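Local coordinates for protein cystalysin (Treponema denticola, PDB 1C7N) that belongs to the class I and II aminotransferase family and binds pyridoxal-5'-phosphate, at residues D20-Q25 and V33-V38; D81-D86 and H206-M211; A129-N132 and K136-E139. All blocks are in the same frame, centred on the assembly; numbering follows the deposited sequence.

Contact 1: D20-Q25 and V33-V38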
# COMPACT_ATOMS: atom_id res chain seq x y z
N ASP A 20 17.81 -7.50 -9.03
CA ASP A 20 17.33 -8.75 -9.61
C ASP A 20 17.15 -8.57 -11.12
O ASP A 20 17.36 -9.51 -11.89
CB ASP A 20 16.00 -9.17 -8.97
CG ASP A 20 16.14 -9.51 -7.48
OD1 ASP A 20 17.28 -9.72 -7.02
OD2 ASP A 20 15.10 -9.57 -6.79
N LEU A 21 16.79 -7.36 -11.53
CA LEU A 21 16.61 -7.07 -12.94
C LEU A 21 17.93 -7.19 -13.68
O LEU A 21 17.98 -7.71 -14.80
CB LEU A 21 16.04 -5.66 -13.14
CG LEU A 21 15.93 -5.18 -14.59
CD1 LEU A 21 15.10 -6.17 -15.39
CD2 LEU A 21 15.30 -3.79 -14.65
N MET A 22 19.00 -6.71 -13.06
CA MET A 22 20.33 -6.76 -13.65
C MET A 22 20.75 -8.21 -13.88
O MET A 22 21.17 -8.58 -14.98
CB MET A 22 21.34 -6.06 -12.74
CG MET A 22 22.80 -6.28 -13.12
SD MET A 22 23.93 -5.41 -12.01
CE MET A 22 23.67 -6.29 -10.49
N TYR A 23 20.64 -9.03 -12.83
CA TYR A 23 21.03 -10.43 -12.94
C TYR A 23 20.18 -11.17 -13.96
O TYR A 23 20.65 -12.09 -14.63
CB TYR A 23 20.93 -11.12 -11.57
CG TYR A 23 21.96 -10.61 -10.57
CD1 TYR A 23 21.58 -9.85 -9.47
CD2 TYR A 23 23.32 -10.87 -10.76
CE1 TYR A 23 22.52 -9.35 -8.57
CE2 TYR A 23 24.27 -10.37 -9.87
CZ TYR A 23 23.87 -9.62 -8.78
OH TYR A 23 24.82 -9.12 -7.91
N SER A 24 18.92 -10.76 -14.08
CA SER A 24 18.01 -11.39 -15.03
C SER A 24 18.41 -11.03 -16.46
O SER A 24 18.29 -11.84 -17.38
CB SER A 24 16.58 -10.91 -14.78
OG SER A 24 15.68 -11.52 -15.69
N GLN A 25 18.88 -9.80 -16.64
CA GLN A 25 19.30 -9.34 -17.96
C GLN A 25 20.65 -9.92 -18.36
O GLN A 25 20.88 -10.21 -19.54
CB GLN A 25 19.37 -7.81 -17.98
CG GLN A 25 18.03 -7.15 -18.16
CD GLN A 25 18.09 -5.65 -18.00
OE1 GLN A 25 17.15 -4.93 -18.35
NE2 GLN A 25 19.20 -5.16 -17.47
N VAL A 33 29.98 -5.48 -10.17
CA VAL A 33 29.06 -4.59 -10.87
C VAL A 33 27.88 -4.09 -10.03
O VAL A 33 27.29 -4.84 -9.25
CB VAL A 33 28.50 -5.27 -12.14
CG1 VAL A 33 27.51 -4.34 -12.85
CG2 VAL A 33 29.65 -5.62 -13.07
N VAL A 34 27.56 -2.81 -10.20
CA VAL A 34 26.44 -2.17 -9.51
C VAL A 34 25.55 -1.54 -10.58
O VAL A 34 26.04 -0.76 -11.42
CB VAL A 34 26.91 -1.04 -8.56
CG1 VAL A 34 25.71 -0.26 -8.05
CG2 VAL A 34 27.71 -1.61 -7.39
N PRO A 35 24.25 -1.85 -10.58
CA PRO A 35 23.34 -1.29 -11.58
C PRO A 35 23.10 0.21 -11.35
O PRO A 35 23.03 0.67 -10.21
CB PRO A 35 22.08 -2.13 -11.40
CG PRO A 35 22.08 -2.42 -9.92
CD PRO A 35 23.53 -2.74 -9.64
N LEU A 36 22.99 0.97 -12.44
CA LEU A 36 22.76 2.42 -12.35
C LEU A 36 21.49 2.73 -13.13
O LEU A 36 21.41 3.73 -13.86
CB LEU A 36 23.95 3.18 -12.95
CG LEU A 36 25.34 2.82 -12.40
CD1 LEU A 36 26.42 3.55 -13.20
CD2 LEU A 36 25.42 3.18 -10.92
N SER A 37 20.48 1.88 -12.94
CA SER A 37 19.21 1.98 -13.64
C SER A 37 18.04 2.57 -12.85
O SER A 37 17.86 3.78 -12.79
CB SER A 37 18.83 0.59 -14.15
OG SER A 37 18.84 -0.33 -13.05
N VAL A 38 17.24 1.67 -12.26
CA VAL A 38 16.06 2.04 -11.47
C VAL A 38 16.36 3.13 -10.45
O VAL A 38 17.38 3.10 -9.77
CB VAL A 38 15.48 0.80 -10.75
CG1 VAL A 38 14.35 1.21 -9.83
CG2 VAL A 38 14.99 -0.20 -11.79

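Contact 2: D81-D86 and H206-M211. With PLP (pyridoxal-5'-phosphate), chain I.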
# COMPACT_ATOMS: atom_id res chain seq x y z
N ASP A 81 8.58 25.78 4.53
CA ASP A 81 10.01 26.05 4.66
C ASP A 81 10.84 25.72 3.42
O ASP A 81 11.73 26.48 3.05
CB ASP A 81 10.58 25.28 5.85
CG ASP A 81 9.85 25.58 7.16
OD1 ASP A 81 9.14 26.60 7.23
OD2 ASP A 81 10.00 24.79 8.11
N ARG A 82 10.55 24.60 2.78
CA ARG A 82 11.30 24.16 1.62
C ARG A 82 10.84 24.69 0.26
O ARG A 82 11.64 24.80 -0.66
CB ARG A 82 11.33 22.63 1.57
CG ARG A 82 12.22 22.00 2.62
CD ARG A 82 13.67 21.97 2.14
NE ARG A 82 14.58 21.53 3.18
CZ ARG A 82 15.80 21.04 2.95
NH1 ARG A 82 16.25 20.94 1.70
NH2 ARG A 82 16.57 20.67 3.96
N HIS A 83 9.55 25.00 0.14
CA HIS A 83 9.05 25.47 -1.15
C HIS A 83 8.18 26.73 -1.16
O HIS A 83 7.53 27.01 -2.17
CB HIS A 83 8.30 24.33 -1.84
CG HIS A 83 9.15 23.12 -2.09
ND1 HIS A 83 9.22 22.06 -1.21
CD2 HIS A 83 9.98 22.81 -3.11
CE1 HIS A 83 10.07 21.16 -1.67
NE2 HIS A 83 10.54 21.59 -2.83
N GLN A 84 8.18 27.50 -0.08
CA GLN A 84 7.36 28.72 -0.02
C GLN A 84 5.95 28.38 -0.49
O GLN A 84 5.31 29.17 -1.19
CB GLN A 84 7.91 29.79 -0.96
CG GLN A 84 9.39 30.05 -0.87
CD GLN A 84 9.90 30.86 -2.06
OE1 GLN A 84 9.74 30.45 -3.22
NE2 GLN A 84 10.50 32.01 -1.78
N TRP A 85 5.48 27.20 -0.10
CA TRP A 85 4.17 26.74 -0.51
C TRP A 85 3.23 26.63 0.68
O TRP A 85 3.47 25.85 1.61
CB TRP A 85 4.34 25.38 -1.20
CG TRP A 85 3.10 24.82 -1.80
CD1 TRP A 85 1.99 25.50 -2.20
CD2 TRP A 85 2.88 23.45 -2.14
NE1 TRP A 85 1.09 24.64 -2.78
CE2 TRP A 85 1.61 23.37 -2.75
CE3 TRP A 85 3.64 22.28 -1.99
CZ2 TRP A 85 1.08 22.16 -3.21
CZ3 TRP A 85 3.11 21.08 -2.46
CH2 TRP A 85 1.84 21.03 -3.06
N ASP A 86 2.15 27.41 0.64
CA ASP A 86 1.17 27.43 1.72
C ASP A 86 -0.00 26.48 1.47
O ASP A 86 -0.88 26.76 0.66
CB ASP A 86 0.64 28.86 1.89
CG ASP A 86 -0.21 29.03 3.14
OD1 ASP A 86 -0.85 30.09 3.27
OD2 ASP A 86 -0.23 28.11 3.99
N HIS A 206 10.32 14.67 -7.41
CA HIS A 206 11.74 15.01 -7.37
C HIS A 206 11.97 16.45 -6.93
O HIS A 206 13.09 16.96 -7.08
CB HIS A 206 12.39 14.87 -8.75
CG HIS A 206 12.41 13.47 -9.29
ND1 HIS A 206 11.41 12.96 -10.08
CD2 HIS A 206 13.35 12.50 -9.19
CE1 HIS A 206 11.74 11.73 -10.47
NE2 HIS A 206 12.91 11.43 -9.94
N PHE A 207 10.97 17.13 -6.38
CA PHE A 207 11.20 18.53 -6.05
C PHE A 207 12.19 18.89 -4.94
O PHE A 207 12.49 20.07 -4.76
CB PHE A 207 9.86 19.31 -5.90
CG PHE A 207 9.09 19.03 -4.62
CD1 PHE A 207 7.91 19.74 -4.37
CD2 PHE A 207 9.52 18.10 -3.69
CE1 PHE A 207 7.17 19.52 -3.20
CE2 PHE A 207 8.78 17.87 -2.52
CZ PHE A 207 7.61 18.58 -2.28
N ASP A 208 12.71 17.90 -4.22
CA ASP A 208 13.71 18.19 -3.17
C ASP A 208 15.11 17.90 -3.70
O ASP A 208 16.10 18.22 -3.04
CB ASP A 208 13.50 17.33 -1.92
CG ASP A 208 12.16 17.56 -1.27
OD1 ASP A 208 11.79 18.73 -1.06
OD2 ASP A 208 11.48 16.56 -0.96
N LEU A 209 15.19 17.28 -4.87
CA LEU A 209 16.47 16.92 -5.46
C LEU A 209 16.85 17.89 -6.58
O LEU A 209 16.81 17.56 -7.77
CB LEU A 209 16.41 15.48 -5.99
CG LEU A 209 16.20 14.44 -4.88
CD1 LEU A 209 15.67 13.14 -5.47
CD2 LEU A 209 17.49 14.21 -4.13
N ILE A 210 17.23 19.10 -6.17
CA ILE A 210 17.61 20.16 -7.09
C ILE A 210 19.11 20.42 -7.00
O ILE A 210 19.67 20.48 -5.91
CB ILE A 210 16.87 21.48 -6.75
CG1 ILE A 210 15.37 21.21 -6.62
CG2 ILE A 210 17.14 22.53 -7.82
CD1 ILE A 210 14.72 20.65 -7.87
N MET A 211 19.76 20.57 -8.15
CA MET A 211 21.20 20.84 -8.16
C MET A 211 21.44 22.30 -7.79
O MET A 211 20.58 23.16 -7.99
CB MET A 211 21.80 20.54 -9.54
CG MET A 211 21.78 19.06 -9.92
SD MET A 211 22.62 18.02 -8.71
CE MET A 211 21.21 17.31 -7.85
N1 PLP I . 7.05 9.84 -10.59
C2 PLP I . 8.32 10.01 -11.20
C2A PLP I . 8.39 11.11 -12.23
C3 PLP I . 9.40 9.17 -10.67
O3 PLP I . 10.54 9.29 -11.36
C4 PLP I . 9.15 8.30 -9.59
C4A PLP I . 10.22 7.51 -8.98
C5 PLP I . 7.76 8.25 -9.02
C6 PLP I . 6.75 9.00 -9.55
C5A PLP I . 7.63 7.59 -7.65
O4P PLP I . 6.77 6.55 -7.40
P PLP I . 6.75 6.12 -5.84
O1P PLP I . 6.08 4.82 -5.89
O2P PLP I . 5.94 7.15 -5.08
O3P PLP I . 8.11 6.01 -5.31

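Contact 3: A129-N132 and K136-E139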
# COMPACT_ATOMS: atom_id res chain seq x y z
N ALA A 129 -0.17 4.46 -17.14
CA ALA A 129 -1.34 4.93 -16.40
C ALA A 129 -2.47 5.35 -17.32
O ALA A 129 -3.65 5.26 -16.96
CB ALA A 129 -0.94 6.10 -15.51
N ILE A 130 -2.11 5.82 -18.51
CA ILE A 130 -3.08 6.28 -19.48
C ILE A 130 -3.66 5.19 -20.37
O ILE A 130 -4.84 4.85 -20.24
CB ILE A 130 -2.48 7.40 -20.36
CG1 ILE A 130 -2.07 8.58 -19.47
CG2 ILE A 130 -3.49 7.85 -21.41
CD1 ILE A 130 -1.24 9.64 -20.17
N LYS A 131 -2.85 4.62 -21.25
CA LYS A 131 -3.36 3.60 -22.17
C LYS A 131 -3.80 2.29 -21.52
O LYS A 131 -4.72 1.64 -22.03
CB LYS A 131 -2.35 3.33 -23.29
CG LYS A 131 -1.07 2.64 -22.87
CD LYS A 131 -0.24 2.31 -24.11
CE LYS A 131 -1.02 1.42 -25.07
NZ LYS A 131 -0.36 1.26 -26.40
N ASN A 132 -3.16 1.90 -20.43
CA ASN A 132 -3.54 0.67 -19.75
C ASN A 132 -4.97 0.76 -19.23
O ASN A 132 -5.60 -0.26 -18.95
CB ASN A 132 -2.57 0.37 -18.60
CG ASN A 132 -1.26 -0.22 -19.07
OD1 ASN A 132 -0.91 -0.10 -20.25
ND2 ASN A 132 -0.52 -0.85 -18.17
N LYS A 136 -6.53 7.96 -24.02
CA LYS A 136 -5.63 8.24 -25.13
C LYS A 136 -4.42 9.08 -24.72
O LYS A 136 -4.56 10.16 -24.15
CB LYS A 136 -6.38 8.94 -26.26
CG LYS A 136 -7.66 8.24 -26.71
CD LYS A 136 -7.46 6.75 -26.94
CE LYS A 136 -6.40 6.46 -27.98
NZ LYS A 136 -6.17 4.99 -28.12
N ILE A 137 -3.23 8.57 -25.02
CA ILE A 137 -2.00 9.29 -24.70
C ILE A 137 -1.78 10.40 -25.73
O ILE A 137 -1.60 10.12 -26.91
CB ILE A 137 -0.78 8.35 -24.73
CG1 ILE A 137 -0.95 7.23 -23.69
CG2 ILE A 137 0.50 9.14 -24.47
CD1 ILE A 137 0.15 6.20 -23.72
N ILE A 138 -1.82 11.65 -25.27
CA ILE A 138 -1.61 12.79 -26.16
C ILE A 138 -0.22 13.35 -25.89
O ILE A 138 0.03 13.97 -24.86
CB ILE A 138 -2.67 13.89 -25.91
CG1 ILE A 138 -4.07 13.29 -25.94
CG2 ILE A 138 -2.56 14.97 -26.99
CD1 ILE A 138 -4.42 12.59 -27.23
N GLU A 139 0.69 13.12 -26.83
CA GLU A 139 2.07 13.56 -26.68
C GLU A 139 2.40 14.96 -27.17
O GLU A 139 2.07 15.35 -28.29
CB GLU A 139 3.00 12.57 -27.38
CG GLU A 139 2.92 11.16 -26.84
CD GLU A 139 3.74 10.19 -27.65
OE1 GLU A 139 4.96 10.39 -27.78
OE2 GLU A 139 3.15 9.21 -28.16

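Contact 1: D20-Q25 and V33-V38
With CG nearly anti to its backbone N (chi1 169°) and chi2 fully extended, Met22 runs straight out from the helix toward Val33 and Pro35. A bend at chi3 (67°) then turns the methyl aside, so that sulfur and methyl both reach the loop. SD does most of the touching. It lies 3.6 Å from Pro35 CD and 3.8 Å from Pro35 CB, over the proline ring, which the methionine chain crosses at about a right angle. On the Val33 side the same sulfur meets CG1 at 3.8 Å. The CE methyl also rests on Pro35 CD, at 3.7 Å, while on the helix side it lies over one face of the Tyr23 ring, displaced toward the rim. The nearest pair of CA atoms, those of Met22 and Pro35, lies 6.6 Å apart, and this one long side chain bridges the gap.

In proteins of this fold the N-terminal chain joins the C-terminal part in the small domain, and the partners of 33-38 are consistent with that. Leu36 makes backbone hydrogen bonds to Phe353 and Asn371, the Ser37 carbonyl accepts a bond from Arg369, and Val34 packs on Val378 of helix 376-393. All the residues that touch are buried, and the contact is wholly apolar. Methionine suits its place because an unbranched, flexible chain can fit its large sulfur to a rigid surface. Proline offers that surface and has no backbone N-H to satisfy, and the beta-branched Val33 fills the side next to it with CG1.

Contact 2: D81-D86 and H206-M211
The imidazole of His83 lies face to face on the phenyl ring of Phe207, with centroids 3.9 Å apart and planes tilted by 19°. The two rings are not in exact register: His83 CE1 sits above the centre of the phenyl ring, whereas Phe207 CD1 comes over the rim of the imidazole. Phe207, second residue of the type I turn from His206 to Leu209, places its ring there with CG between its own backbone N and carbonyl carbon (chi1 75°). The stack joins the end of helix 69-83 to the loop after strand 199-203, where His206 belongs to the pyridoxal-5'-phosphate pocket.

Stacking leaves the imidazole edge to polar partners. NE2 donates to Phe207 O at 3.1 Å in an almost straight bond (175°), and the oxygen lies in the imidazole plane although the donor stands well above the carbonyl plane. Asp208 OD1 meets the same edge; it also accepts a bond from Trp78 NE1, and OD2 is bonded to Thr239 OG1. At the phenyl edge, Trp85 CZ3 approaches Phe207 CE1 at 4.4 Å.

Histidine suits the site because its flat aromatic ring can stack while an edge N-H donates. With a carbonyl and a carboxylate at that edge, the buried imidazole is probably polarised toward positive character.

Contact 3: A129-N132 and K136-E139
The end of helix 125-131 passes the start of strand 136-139 at a slant, with Ile130 CA 6.1 Å from Ile137 CA and Lys131 CA 6.0 Å from Lys136 CA. They are the last two elements of a beta-alpha-beta unit that starts with strand 115-118, and the short loop between them returns the chain to the large mixed sheet of the aminotransferase fold. There strand 136-139 lies parallel to strand 115-118 as an outermost strand within the chain.

Two isoleucines form the centre of the contact, their side chains oblique to each other. Ile130 has CG2 anti to its backbone N (chi1 -60° for CG1), which aims that methyl at the strand. It meets Ile137 CG1 at 3.5 Å, tighter than usual for two carbons. Ile130 also packs on Val116 and Ile118 of the neighbouring strand, so a branched chain serves well here, covering two strands from one helix position. Ile137 uses its other end on the exposed side: CD1 rests against the methylenes of Lys131, 3.8 Å from CB and 3.9 Å from both CG and CD, the two chains crossing at a slant. Lysine fits this border because its methylenes cover the isoleucine while its amine leads away from the strand. The Ile130 CG2 methyl also touches the strand backbone, resting 3.7 Å from Lys136 C.

Overall arrangement
The three contacts do not touch one another. Contacts 1 and 2 lie on opposite sides of the chain's centre, with their own centres 30 Å apart but their nearest atoms only about 9 Å. Contact 3 is 28 Å, centre to centre, from each of the others and is nested in sequence inside the long loop that contact 2 closes, whereas contact 1 is complete before contact 2 begins. Contact 2 comes closest to the ligand, since His206 belongs to the pyridoxal-5'-phosphate pocket. In contact 3 the side chain of Ile130 stays about 13 Å from a bound pyridoxal-5'-phosphate. Contact 1 alone of the three meets the second subunit, where Val38 packs on Tyr64 of that subunit.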